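Side-chain contacts in putative phytoene/squalene synthase YisP (Bacillus subtilis subsp. subtilis, PDB 3WE9), which hydrolyses farnesyl diphosphate to farnesol and diphosphate, an activity needed for biofilm formation, and belongs to the all-helical phytoene/squalene synthase family: residues 113-116 against 120-123; 122-127 against 174-179; 182-187 against 205-210; 199-204 against 254-259. One frame throughout, in Å; residues are numbered along the deposited sequence.

Contact 1. Residues 113-116 against 120-123; sequences KPYD and ELLM
Y115 and D116, at the end of the loop that leads into helix 118-140, are met by E120 and L121 from the first turn of that helix, a local loop-to-helix closure in the all-helical phytoene/squalene synthase fold. One direct hydrogen bond joins the two segments: the backbone N of D116 donates to E120 OE2 at 2.9 Å, nearly straight at 173°. It arrives from above the carboxylate plane, about 45° out of it. The other carboxylate oxygen has a water 2.8 Å from E120 OE1; this water also lies within bonding distance of the carbonyl O of P114 and probably links the two. OE2 thus takes a loop amide directly, whereas OE1 probably reaches the loop through water. The flat groups supply the second kind of contact. E120 runs extended over one face of the Y115 ring, its CG making a CH-pi contact 4.0 Å from the ring centroid, and its carboxylate stacks against the CD1 side with the planes only 17° apart. With CG anti to the backbone N (chi1 -169°), the E120 chain leaves the helix toward the loop and crosses the ring on its way to the amide of D116. Apolar packing completes the contact: L121 lies along the CD2/CE2 side of the tyrosine, its CB 3.9 Å from Y115 CD2 and its CD1 close to CE2. Beyond the pair, L121 also packs on helices 145-165 and 199-221. The backbone comes nearer still to the ring, L121 CA standing 3.5 Å from Y115 CD2.

Contact 2. Residues 122-127 against 174-179; sequences LMYAYR and KNRIPR
Y124 and R176 lie flat against each other, the phenol ring and the guanidinium group almost parallel with their planes 13° apart. CE2 of Y124 sits over the centre of the guanidinium, 3.3 Å from R176 CZ. Seen from the tyrosine, the overlap is displaced: R176 NH1 is above the ring but toward its rim, 3.2 Å from Y124 CE2, and R176 NH2 lies by Y124 CZ and OH. Y124 OH and R176 NH2 are 3.2 Å apart, yet the angle is too poor for a hydrogen bond, as expected for groups lying face to face with nearly parallel planes. R176 reaches across with its chain extended from CG to NE, whereas Y124 leaves helix 118-140 with CG anti to the backbone N (chi1 -176°), which turns the ring toward the arginine. The arrangement ties that helix to the type I beta turn K174-I177, in the link between helices 171-174 and 179-185 of the squalene synthase-like fold. Replacing Y124 by an alanine would probably leave one face of the R176 guanidinium without the ring that lies over it and the arginine freer to swing. The turn is braced from its far side by R179, whose NH1 donates to K174 O at 3.0 Å and to I177 O at 2.8 Å, both acceptors lying in the guanidinium plane. K174 O takes I177 N as well, from the opposite face of its carbonyl plane.

Contact 3. Residues 182-187 against 205-210; sequences MQQFGY and WEYIAF
The Y207 ring has Q184 OE1 over one face and the edge of the F185 ring directed toward a face, a surface meeting of two helices, 179-185 and 199-221, in this all-helical fold. The aromatic pair is an offset edge-to-face one, with centroids 5.6 Å apart and planes at 64°. CZ and CE2 of F185 do the touching: CZ stands 3.7 Å from Y207 CD1, while CE2 rests by Y207 CB and CG. F185 is itself covered on one face by CB of its neighbour Q184, over the ring centre, so the glutamine touches both aromatic rings. Its amide is almost upright on the tyrosine, 80° from the ring plane, and OE1 lies 3.6 Å from Y207 CZ, offset toward the rim. The extended chain of Q184 crosses the phenol at about a right angle and carries the amide over its face, where NE2 donates to a water at 2.7 Å; the same water has a long, weak link to Y207 OH. Y207 points across from its helix with CG anti to the backbone N (chi1 -166°), presenting the ring to both partners. Behind them, F185 also packs on M203 and T204, one turn earlier in helix 199-221. A Schellman motif closes the helix that carries Q184 and F185. G186 is its C-prime residue, and its positive phi of 78° is a value that favours glycine. Two backbone bonds close the motif: a weak one from G186 N to Q183 O, and the firmer one from Y187 N to M182 O at 3.0 Å.

Contact 4. Residues 199-204 against 254-259; sequences KAFTMT and DVFQYH
F201 meets V255 and F256 in a buried apolar cluster that ties the first turn of helix 199-221 to the loop after helix 228-250 in the all-helical phytoene/squalene synthase fold. Both phenylalanine side chains extend toward each other from opposite directions. F201 has CG anti to the backbone N (chi1 174°), which turns its ring toward the loop; F256 instead places CG anti to its carbonyl carbon (chi1 -71°), bringing CE2 over the centre of the F201 ring. The planes are inclined at 45° with centroids 4.6 Å apart, an oblique pairing in which F256 CZ comes to 3.4 Å from F201 CE1. V255 takes the rim of the same ring: its CG2 lies near the ring plane, 3.8 Å from F201 CZ. L168 also touches F201. An alanine in place of F201 would probably open a gap beside V255 CG2 and leave the F256 ring without the face it rests on. The helix start is stitched by hydroxyls turned back on its own carbonyls, T202 OG1 to K199 O, and T204 OG1 to A200 O at 2.8 Å.

Contact 4 is wholly buried, contact 3 lies at the surface, and contacts 1 and 2 are partly buried and bring in charged groups. Contacts 1 and 2 share helix 118-140 and lie about 4 Å apart between centres; their loops are joined by probable backbone hydrogen bonds, Y115 N to N175 O and Y115 O to R179 N. Contacts 3 and 4 both use helix 199-221 and meet through Y187, which packs on F201 and F256. I208 bridges the two groups by touching L121 and P178. A carboxylate taking a backbone amide marks contact 1, a guanidinium lying flat on a phenol ring contact 2, rings and an amide contact 3, and purely apolar packing contact 4.

Contact 1. Residues 113-116 against 120-123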
loop_
_atom_site.group_PDB
_atom_site.type_symbol
_atom_site.label_atom_id
_atom_site.label_comp_id
_atom_site.label_asym_id
_atom_site.label_seq_id
_atom_site.Cartn_x
_atom_site.Cartn_y
_atom_site.Cartn_z
ATOM N N LYS A 113 20.628 -5.524 -6.403
ATOM C CA LYS A 113 21.443 -5.719 -5.221
ATOM C C LYS A 113 20.620 -5.632 -3.956
ATOM O O LYS A 113 19.692 -4.836 -3.854
ATOM C CB LYS A 113 22.584 -4.694 -5.178
ATOM C CG LYS A 113 23.460 -4.719 -6.407
ATOM C CD LYS A 113 24.764 -3.989 -6.183
ATOM C CE LYS A 113 25.774 -4.379 -7.246
ATOM N NZ LYS A 113 27.154 -4.002 -6.845
ATOM N N PRO A 114 20.966 -6.461 -2.963
ATOM C CA PRO A 114 20.270 -6.497 -1.677
ATOM C C PRO A 114 20.370 -5.158 -0.950
ATOM O O PRO A 114 21.340 -4.420 -1.120
ATOM C CB PRO A 114 20.990 -7.622 -0.921
ATOM C CG PRO A 114 21.558 -8.494 -2.037
ATOM C CD PRO A 114 22.034 -7.477 -3.021
ATOM N N TYR A 115 19.348 -4.838 -0.163
ATOM C CA TYR A 115 19.348 -3.603 0.599
ATOM C C TYR A 115 20.288 -3.811 1.770
ATOM O O TYR A 115 20.361 -4.910 2.319
ATOM C CB TYR A 115 17.942 -3.281 1.108
ATOM C CG TYR A 115 16.998 -2.724 0.061
ATOM C CD1 TYR A 115 17.386 -2.595 -1.278
ATOM C CD2 TYR A 115 15.707 -2.337 0.411
ATOM C CE1 TYR A 115 16.498 -2.093 -2.237
ATOM C CE2 TYR A 115 14.822 -1.841 -0.534
ATOM C CZ TYR A 115 15.217 -1.723 -1.852
ATOM O OH TYR A 115 14.315 -1.265 -2.784
ATOM N N ASP A 116 21.003 -2.762 2.160
ATOM C CA ASP A 116 21.955 -2.881 3.256
ATOM C C ASP A 116 21.398 -2.388 4.582
ATOM O O ASP A 116 21.344 -3.133 5.557
ATOM C CB ASP A 116 23.235 -2.110 2.917
ATOM C CG ASP A 116 24.354 -2.382 3.900
ATOM O OD1 ASP A 116 24.755 -3.560 4.028
ATOM O OD2 ASP A 116 24.831 -1.426 4.550
ATOM N N GLU A 120 17.376 2.073 3.799
ATOM C CA GLU A 120 17.207 1.845 2.374
ATOM C C GLU A 120 15.820 1.257 2.083
ATOM O O GLU A 120 15.162 1.644 1.114
ATOM C CB GLU A 120 18.306 0.911 1.859
ATOM C CG GLU A 120 18.374 0.819 0.346
ATOM C CD GLU A 120 19.623 0.110 -0.148
ATOM O OE1 GLU A 120 19.756 -0.067 -1.379
ATOM O OE2 GLU A 120 20.474 -0.268 0.689
ATOM N N LEU A 121 15.377 0.320 2.920
ATOM C CA LEU A 121 14.055 -0.278 2.738
ATOM C C LEU A 121 12.977 0.781 2.990
ATOM O O LEU A 121 12.002 0.873 2.245
ATOM C CB LEU A 121 13.854 -1.446 3.712
ATOM C CG LEU A 121 12.470 -2.110 3.685
ATOM C CD1 LEU A 121 12.206 -2.736 2.322
ATOM C CD2 LEU A 121 12.395 -3.170 4.776
ATOM N N LEU A 122 13.163 1.574 4.045
ATOM C CA LEU A 122 12.211 2.624 4.407
ATOM C C LEU A 122 12.108 3.689 3.328
ATOM O O LEU A 122 11.019 4.176 3.022
ATOM C CB LEU A 122 12.620 3.287 5.729
ATOM C CG LEU A 122 12.604 2.397 6.974
ATOM C CD1 LEU A 122 13.052 3.196 8.196
ATOM C CD2 LEU A 122 11.199 1.848 7.173
ATOM N N MET A 123 13.250 4.057 2.760
ATOM C CA MET A 123 13.288 5.064 1.709
ATOM C C MET A 123 12.525 4.536 0.505
ATOM O O MET A 123 11.825 5.281 -0.185
ATOM C CB MET A 123 14.744 5.370 1.333
ATOM C CG MET A 123 14.913 6.305 0.140
ATOM S SD MET A 123 14.020 7.867 0.279
ATOM C CE MET A 123 14.667 8.506 1.777
HETATM O O HOH W 1 22.229 -1.468 -1.426
#

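Contact 2. Residues 122-127 against 174-179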
loop_
_atom_site.group_PDB
_atom_site.type_symbol
_atom_site.label_atom_id
_atom_site.label_comp_id
_atom_site.label_asym_id
_atom_site.label_seq_id
_atom_site.Cartn_x
_atom_site.Cartn_y
_atom_site.Cartn_z
ATOM N N LEU A 122 13.163 1.574 4.045
ATOM C CA LEU A 122 12.211 2.624 4.407
ATOM C C LEU A 122 12.108 3.689 3.328
ATOM O O LEU A 122 11.019 4.176 3.022
ATOM C CB LEU A 122 12.620 3.287 5.729
ATOM C CG LEU A 122 12.604 2.397 6.974
ATOM C CD1 LEU A 122 13.052 3.196 8.196
ATOM C CD2 LEU A 122 11.199 1.848 7.173
ATOM N N MET A 123 13.250 4.057 2.760
ATOM C CA MET A 123 13.288 5.064 1.709
ATOM C C MET A 123 12.525 4.536 0.505
ATOM O O MET A 123 11.825 5.281 -0.185
ATOM C CB MET A 123 14.744 5.370 1.333
ATOM C CG MET A 123 14.913 6.305 0.140
ATOM S SD MET A 123 14.020 7.867 0.279
ATOM C CE MET A 123 14.667 8.506 1.777
ATOM N N TYR A 124 12.650 3.239 0.260
ATOM C CA TYR A 124 11.950 2.637 -0.859
ATOM C C TYR A 124 10.436 2.610 -0.642
ATOM O O TYR A 124 9.665 2.876 -1.563
ATOM C CB TYR A 124 12.437 1.219 -1.102
ATOM C CG TYR A 124 11.794 0.624 -2.319
ATOM C CD1 TYR A 124 11.958 1.222 -3.568
ATOM C CD2 TYR A 124 10.990 -0.507 -2.228
ATOM C CE1 TYR A 124 11.339 0.711 -4.697
ATOM C CE2 TYR A 124 10.364 -1.027 -3.356
ATOM C CZ TYR A 124 10.546 -0.414 -4.584
ATOM O OH TYR A 124 9.947 -0.931 -5.708
ATOM N N ALA A 125 10.013 2.265 0.570
ATOM C CA ALA A 125 8.588 2.221 0.886
ATOM C C ALA A 125 8.043 3.646 0.807
ATOM O O ALA A 125 6.893 3.870 0.439
ATOM C CB ALA A 125 8.382 1.656 2.287
ATOM N N TYR A 126 8.891 4.604 1.161
ATOM C CA TYR A 126 8.522 6.013 1.137
ATOM C C TYR A 126 8.266 6.503 -0.284
ATOM O O TYR A 126 7.255 7.158 -0.549
ATOM C CB TYR A 126 9.632 6.849 1.789
ATOM C CG TYR A 126 9.466 8.348 1.632
ATOM C CD1 TYR A 126 8.322 8.997 2.094
ATOM C CD2 TYR A 126 10.454 9.114 1.016
ATOM C CE1 TYR A 126 8.162 10.376 1.946
ATOM C CE2 TYR A 126 10.308 10.495 0.861
ATOM C CZ TYR A 126 9.160 11.118 1.330
ATOM O OH TYR A 126 9.014 12.478 1.192
ATOM N N ARG A 127 9.168 6.157 -1.198
ATOM C CA ARG A 127 9.060 6.589 -2.589
ATOM C C ARG A 127 7.943 5.913 -3.371
ATOM O O ARG A 127 7.550 6.396 -4.431
ATOM C CB ARG A 127 10.387 6.355 -3.320
ATOM C CG ARG A 127 11.597 6.985 -2.657
ATOM C CD ARG A 127 12.857 6.722 -3.486
ATOM N NE ARG A 127 13.056 5.295 -3.744
ATOM C CZ ARG A 127 14.017 4.553 -3.194
ATOM N NH1 ARG A 127 14.879 5.096 -2.348
ATOM N NH2 ARG A 127 14.120 3.267 -3.491
ATOM N N LYS A 174 13.279 -11.055 -1.645
ATOM C CA LYS A 174 14.296 -11.373 -0.648
ATOM C C LYS A 174 15.370 -10.283 -0.609
ATOM O O LYS A 174 15.952 -10.012 0.440
ATOM C CB LYS A 174 14.955 -12.724 -0.959
ATOM C CG LYS A 174 14.044 -13.938 -0.781
ATOM C CD LYS A 174 14.835 -15.222 -1.015
ATOM C CE LYS A 174 14.037 -16.467 -0.660
ATOM N NZ LYS A 174 12.850 -16.640 -1.536
ATOM N N ASN A 175 15.616 -9.657 -1.757
ATOM C CA ASN A 175 16.617 -8.594 -1.860
ATOM C C ASN A 175 16.292 -7.359 -1.027
ATOM O O ASN A 175 17.187 -6.584 -0.683
ATOM C CB ASN A 175 16.789 -8.161 -3.318
ATOM C CG ASN A 175 17.763 -9.034 -4.078
ATOM O OD1 ASN A 175 17.895 -8.916 -5.295
ATOM N ND2 ASN A 175 18.458 -9.909 -3.365
ATOM N N ARG A 176 15.017 -7.168 -0.707
ATOM C CA ARG A 176 14.632 -5.999 0.075
ATOM C C ARG A 176 14.871 -6.147 1.576
ATOM O O ARG A 176 14.769 -5.168 2.316
ATOM C CB ARG A 176 13.173 -5.622 -0.222
ATOM C CG ARG A 176 12.948 -5.263 -1.700
ATOM C CD ARG A 176 11.567 -4.657 -1.953
ATOM N NE ARG A 176 11.250 -4.551 -3.382
ATOM C CZ ARG A 176 11.885 -3.764 -4.252
ATOM N NH1 ARG A 176 12.886 -2.993 -3.860
ATOM N NH2 ARG A 176 11.520 -3.755 -5.526
ATOM N N ILE A 177 15.191 -7.360 2.029
ATOM C CA ILE A 177 15.480 -7.580 3.448
ATOM C C ILE A 177 16.844 -6.934 3.742
ATOM O O ILE A 177 17.854 -7.296 3.134
ATOM C CB ILE A 177 15.562 -9.080 3.790
ATOM C CG1 ILE A 177 14.237 -9.762 3.433
ATOM C CG2 ILE A 177 15.883 -9.259 5.274
ATOM C CD1 ILE A 177 14.312 -11.269 3.433
ATOM N N PRO A 178 16.883 -5.970 4.676
ATOM C CA PRO A 178 18.116 -5.266 5.046
ATOM C C PRO A 178 19.192 -6.177 5.625
ATOM O O PRO A 178 19.006 -6.791 6.675
ATOM C CB PRO A 178 17.630 -4.229 6.054
ATOM C CG PRO A 178 16.210 -4.002 5.664
ATOM C CD PRO A 178 15.733 -5.400 5.397
ATOM N N ARG A 179 20.326 -6.252 4.936
ATOM C CA ARG A 179 21.426 -7.093 5.384
ATOM C C ARG A 179 21.959 -6.698 6.759
ATOM O O ARG A 179 22.449 -7.550 7.507
ATOM C CB ARG A 179 22.551 -7.088 4.340
ATOM C CG ARG A 179 22.456 -8.231 3.320
ATOM C CD ARG A 179 21.054 -8.377 2.715
ATOM N NE ARG A 179 20.996 -9.496 1.777
ATOM C CZ ARG A 179 19.914 -9.857 1.093
ATOM N NH1 ARG A 179 18.766 -9.190 1.231
ATOM N NH2 ARG A 179 19.984 -10.886 0.258
#

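Contact 3. Residues 182-187 against 205-210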
loop_
_atom_site.group_PDB
_atom_site.type_symbol
_atom_site.label_atom_id
_atom_site.label_comp_id
_atom_site.label_asym_id
_atom_site.label_seq_id
_atom_site.Cartn_x
_atom_site.Cartn_y
_atom_site.Cartn_z
ATOM N N MET A 182 19.588 -8.265 9.179
ATOM C CA MET A 182 19.850 -9.695 9.227
ATOM C C MET A 182 21.064 -9.962 10.117
ATOM O O MET A 182 21.040 -10.854 10.967
ATOM C CB MET A 182 20.127 -10.241 7.826
ATOM C CG MET A 182 18.895 -10.407 6.953
ATOM S SD MET A 182 19.337 -10.603 5.220
ATOM C CE MET A 182 20.240 -12.174 5.234
ATOM N N GLN A 183 22.112 -9.169 9.920
ATOM C CA GLN A 183 23.353 -9.321 10.679
ATOM C C GLN A 183 23.158 -9.127 12.176
ATOM O O GLN A 183 23.818 -9.776 12.981
ATOM C CB GLN A 183 24.411 -8.336 10.166
ATOM C CG GLN A 183 25.776 -8.485 10.844
ATOM C CD GLN A 183 26.840 -7.574 10.242
ATOM O OE1 GLN A 183 26.691 -6.351 10.219
ATOM N NE2 GLN A 183 27.920 -8.173 9.751
ATOM N N GLN A 184 22.257 -8.218 12.534
ATOM C CA GLN A 184 21.934 -7.922 13.925
ATOM C C GLN A 184 21.507 -9.184 14.666
ATOM O O GLN A 184 21.882 -9.399 15.818
ATOM C CB GLN A 184 20.752 -6.945 13.998
ATOM C CG GLN A 184 21.070 -5.469 14.017
ATOM C CD GLN A 184 19.837 -4.610 13.768
ATOM O OE1 GLN A 184 18.728 -4.939 14.200
ATOM N NE2 GLN A 184 20.026 -3.503 13.068
ATOM N N PHE A 185 20.699 -9.999 13.991
ATOM C CA PHE A 185 20.144 -11.208 14.580
ATOM C C PHE A 185 20.783 -12.529 14.156
ATOM O O PHE A 185 20.343 -13.591 14.585
ATOM C CB PHE A 185 18.633 -11.230 14.302
ATOM C CG PHE A 185 17.925 -9.980 14.758
ATOM C CD1 PHE A 185 17.930 -9.616 16.107
ATOM C CD2 PHE A 185 17.300 -9.142 13.837
ATOM C CE1 PHE A 185 17.325 -8.426 16.531
ATOM C CE2 PHE A 185 16.691 -7.949 14.247
ATOM C CZ PHE A 185 16.705 -7.591 15.600
ATOM N N GLY A 186 21.816 -12.462 13.322
ATOM C CA GLY A 186 22.489 -13.674 12.888
ATOM C C GLY A 186 21.786 -14.477 11.804
ATOM O O GLY A 186 21.985 -15.690 11.712
ATOM N N TYR A 187 20.962 -13.822 10.991
ATOM C CA TYR A 187 20.271 -14.507 9.904
ATOM C C TYR A 187 21.208 -14.433 8.707
ATOM O O TYR A 187 21.557 -13.344 8.244
ATOM C CB TYR A 187 18.936 -13.820 9.581
ATOM C CG TYR A 187 18.055 -14.632 8.652
ATOM C CD1 TYR A 187 17.663 -15.930 8.992
ATOM C CD2 TYR A 187 17.621 -14.112 7.432
ATOM C CE1 TYR A 187 16.862 -16.687 8.137
ATOM C CE2 TYR A 187 16.819 -14.862 6.570
ATOM C CZ TYR A 187 16.448 -16.152 6.932
ATOM O OH TYR A 187 15.670 -16.908 6.079
ATOM N N TRP A 205 12.234 -10.231 10.842
ATOM C CA TRP A 205 10.908 -9.874 10.357
ATOM C C TRP A 205 10.180 -8.957 11.341
ATOM O O TRP A 205 9.604 -7.953 10.940
ATOM C CB TRP A 205 10.085 -11.148 10.131
ATOM C CG TRP A 205 8.795 -10.938 9.416
ATOM C CD1 TRP A 205 8.570 -11.063 8.073
ATOM C CD2 TRP A 205 7.529 -10.608 10.007
ATOM N NE1 TRP A 205 7.241 -10.840 7.790
ATOM C CE2 TRP A 205 6.581 -10.556 8.956
ATOM C CE3 TRP A 205 7.107 -10.352 11.317
ATOM C CZ2 TRP A 205 5.227 -10.263 9.181
ATOM C CZ3 TRP A 205 5.752 -10.059 11.542
ATOM C CH2 TRP A 205 4.834 -10.017 10.476
ATOM N N GLU A 206 10.205 -9.309 12.623
ATOM C CA GLU A 206 9.532 -8.508 13.642
ATOM C C GLU A 206 10.168 -7.125 13.810
ATOM O O GLU A 206 9.486 -6.149 14.117
ATOM C CB GLU A 206 9.516 -9.254 14.982
ATOM C CG GLU A 206 8.601 -10.495 15.014
ATOM C CD GLU A 206 7.118 -10.159 14.850
ATOM O OE1 GLU A 206 6.758 -8.968 14.944
ATOM O OE2 GLU A 206 6.304 -11.089 14.635
ATOM N N TYR A 207 11.475 -7.041 13.596
ATOM C CA TYR A 207 12.170 -5.762 13.723
ATOM C C TYR A 207 11.633 -4.791 12.671
ATOM O O TYR A 207 11.432 -3.608 12.953
ATOM C CB TYR A 207 13.679 -5.952 13.545
ATOM C CG TYR A 207 14.508 -4.758 13.977
ATOM C CD1 TYR A 207 14.739 -4.497 15.329
ATOM C CD2 TYR A 207 15.070 -3.898 13.036
ATOM C CE1 TYR A 207 15.516 -3.408 15.734
ATOM C CE2 TYR A 207 15.847 -2.804 13.426
ATOM C CZ TYR A 207 16.067 -2.568 14.776
ATOM O OH TYR A 207 16.853 -1.507 15.166
ATOM N N ILE A 208 11.402 -5.299 11.460
ATOM C CA ILE A 208 10.871 -4.490 10.366
ATOM C C ILE A 208 9.371 -4.250 10.584
ATOM O O ILE A 208 8.863 -3.158 10.321
ATOM C CB ILE A 208 11.099 -5.194 8.995
ATOM C CG1 ILE A 208 12.601 -5.422 8.782
ATOM C CG2 ILE A 208 10.525 -4.352 7.848
ATOM C CD1 ILE A 208 12.930 -6.302 7.584
ATOM N N ALA A 209 8.664 -5.268 11.079
ATOM C CA ALA A 209 7.226 -5.132 11.332
ATOM C C ALA A 209 6.979 -4.054 12.401
ATOM O O ALA A 209 5.963 -3.349 12.374
ATOM C CB ALA A 209 6.638 -6.482 11.790
ATOM N N PHE A 210 7.916 -3.932 13.338
ATOM C CA PHE A 210 7.821 -2.931 14.404
ATOM C C PHE A 210 7.726 -1.528 13.790
ATOM O O PHE A 210 6.927 -0.695 14.230
ATOM C CB PHE A 210 9.048 -3.019 15.319
ATOM C CG PHE A 210 8.964 -2.138 16.530
ATOM C CD1 PHE A 210 8.362 -2.593 17.699
ATOM C CD2 PHE A 210 9.464 -0.841 16.494
ATOM C CE1 PHE A 210 8.259 -1.769 18.819
ATOM C CE2 PHE A 210 9.365 -0.004 17.610
ATOM C CZ PHE A 210 8.762 -0.473 18.773
HETATM O O HOH W 2 18.829 -1.185 12.328
#

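Contact 4. Residues 199-204 against 254-259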
loop_
_atom_site.group_PDB
_atom_site.type_symbol
_atom_site.label_atom_id
_atom_site.label_comp_id
_atom_site.label_asym_id
_atom_site.label_seq_id
_atom_site.Cartn_x
_atom_site.Cartn_y
_atom_site.Cartn_z
ATOM N N LYS A 199 14.519 -18.594 14.391
ATOM C CA LYS A 199 14.413 -17.479 15.325
ATOM C C LYS A 199 15.070 -16.217 14.767
ATOM O O LYS A 199 14.540 -15.119 14.905
ATOM C CB LYS A 199 15.059 -17.849 16.662
ATOM C CG LYS A 199 15.011 -16.734 17.700
ATOM C CD LYS A 199 13.577 -16.315 18.007
ATOM C CE LYS A 199 13.535 -15.248 19.099
ATOM N NZ LYS A 199 12.151 -14.779 19.383
ATOM N N ALA A 200 16.231 -16.383 14.142
ATOM C CA ALA A 200 16.957 -15.257 13.553
ATOM C C ALA A 200 16.081 -14.568 12.506
ATOM O O ALA A 200 16.085 -13.338 12.386
ATOM C CB ALA A 200 18.249 -15.752 12.913
ATOM N N PHE A 201 15.332 -15.355 11.741
ATOM C CA PHE A 201 14.463 -14.769 10.732
ATOM C C PHE A 201 13.271 -14.038 11.330
ATOM O O PHE A 201 12.943 -12.927 10.905
ATOM C CB PHE A 201 13.926 -15.814 9.753
ATOM C CG PHE A 201 12.909 -15.249 8.796
ATOM C CD1 PHE A 201 13.281 -14.279 7.866
ATOM C CD2 PHE A 201 11.571 -15.624 8.872
ATOM C CE1 PHE A 201 12.333 -13.685 7.025
ATOM C CE2 PHE A 201 10.615 -15.038 8.039
ATOM C CZ PHE A 201 10.997 -14.064 7.113
ATOM N N THR A 202 12.609 -14.655 12.307
ATOM C CA THR A 202 11.447 -14.020 12.910
ATOM C C THR A 202 11.838 -12.724 13.618
ATOM O O THR A 202 11.066 -11.765 13.630
ATOM C CB THR A 202 10.706 -14.979 13.883
ATOM O OG1 THR A 202 11.603 -15.432 14.901
ATOM C CG2 THR A 202 10.156 -16.181 13.120
ATOM N N MET A 203 13.031 -12.691 14.206
ATOM C CA MET A 203 13.505 -11.473 14.862
ATOM C C MET A 203 13.731 -10.382 13.816
ATOM O O MET A 203 13.425 -9.214 14.049
ATOM C CB MET A 203 14.805 -11.738 15.623
ATOM C CG MET A 203 14.588 -12.526 16.901
ATOM S SD MET A 203 16.132 -12.846 17.751
ATOM C CE MET A 203 16.294 -11.341 18.729
ATOM N N THR A 204 14.265 -10.778 12.663
ATOM C CA THR A 204 14.514 -9.856 11.562
ATOM C C THR A 204 13.174 -9.319 11.061
ATOM O O THR A 204 12.989 -8.111 10.895
ATOM C CB THR A 204 15.232 -10.574 10.395
ATOM O OG1 THR A 204 16.529 -11.008 10.833
ATOM C CG2 THR A 204 15.379 -9.634 9.183
ATOM N N ASP A 254 5.535 -17.965 7.659
ATOM C CA ASP A 254 5.824 -18.833 6.514
ATOM C C ASP A 254 5.709 -18.078 5.180
ATOM O O ASP A 254 5.101 -18.571 4.220
ATOM C CB ASP A 254 4.846 -20.017 6.557
ATOM C CG ASP A 254 5.392 -21.277 5.901
ATOM O OD1 ASP A 254 6.603 -21.366 5.616
ATOM O OD2 ASP A 254 4.587 -22.205 5.688
ATOM N N VAL A 255 6.329 -16.899 5.117
ATOM C CA VAL A 255 6.265 -16.049 3.931
ATOM C C VAL A 255 7.199 -16.387 2.779
ATOM O O VAL A 255 7.124 -15.749 1.732
ATOM C CB VAL A 255 6.473 -14.556 4.310
ATOM C CG1 VAL A 255 5.354 -14.097 5.228
ATOM C CG2 VAL A 255 7.831 -14.370 4.974
ATOM N N PHE A 256 8.085 -17.361 2.964
ATOM C CA PHE A 256 8.982 -17.776 1.880
ATOM C C PHE A 256 8.222 -18.783 1.006
ATOM O O PHE A 256 8.502 -18.933 -0.186
ATOM C CB PHE A 256 10.244 -18.457 2.429
ATOM C CG PHE A 256 11.194 -17.522 3.133
ATOM C CD1 PHE A 256 11.824 -16.489 2.441
ATOM C CD2 PHE A 256 11.466 -17.684 4.486
ATOM C CE1 PHE A 256 12.716 -15.632 3.093
ATOM C CE2 PHE A 256 12.357 -16.829 5.146
ATOM C CZ PHE A 256 12.980 -15.807 4.448
ATOM N N GLN A 257 7.251 -19.456 1.617
ATOM C CA GLN A 257 6.446 -20.469 0.932
ATOM C C GLN A 257 5.111 -19.971 0.392
ATOM O O GLN A 257 4.674 -20.393 -0.680
ATOM C CB GLN A 257 6.181 -21.646 1.874
ATOM C CG GLN A 257 7.422 -22.416 2.279
ATOM C CD GLN A 257 8.275 -22.803 1.089
ATOM O OE1 GLN A 257 7.763 -23.265 0.070
ATOM N NE2 GLN A 257 9.582 -22.621 1.214
ATOM N N TYR A 258 4.464 -19.080 1.139
ATOM C CA TYR A 258 3.163 -18.543 0.754
ATOM C C TYR A 258 3.110 -17.026 0.796
ATOM O O TYR A 258 3.830 -16.394 1.565
ATOM C CB TYR A 258 2.080 -19.047 1.711
ATOM C CG TYR A 258 1.899 -20.539 1.754
ATOM C CD1 TYR A 258 1.024 -21.179 0.876
ATOM C CD2 TYR A 258 2.571 -21.311 2.699
ATOM C CE1 TYR A 258 0.816 -22.551 0.942
ATOM C CE2 TYR A 258 2.373 -22.684 2.773
ATOM C CZ TYR A 258 1.491 -23.295 1.892
ATOM O OH TYR A 258 1.279 -24.648 1.973
ATOM N N HIS A 259 2.234 -16.456 -0.025
ATOM C CA HIS A 259 2.008 -15.019 -0.049
ATOM C C HIS A 259 0.765 -14.839 0.821
ATOM O O HIS A 259 -0.308 -15.354 0.498
ATOM C CB HIS A 259 1.723 -14.529 -1.472
ATOM C CG HIS A 259 1.280 -13.096 -1.547
ATOM N ND1 HIS A 259 1.004 -12.465 -2.742
ATOM C CD2 HIS A 259 1.043 -12.180 -0.576
ATOM C CE1 HIS A 259 0.613 -11.224 -2.504
ATOM N NE2 HIS A 259 0.629 -11.027 -1.198
#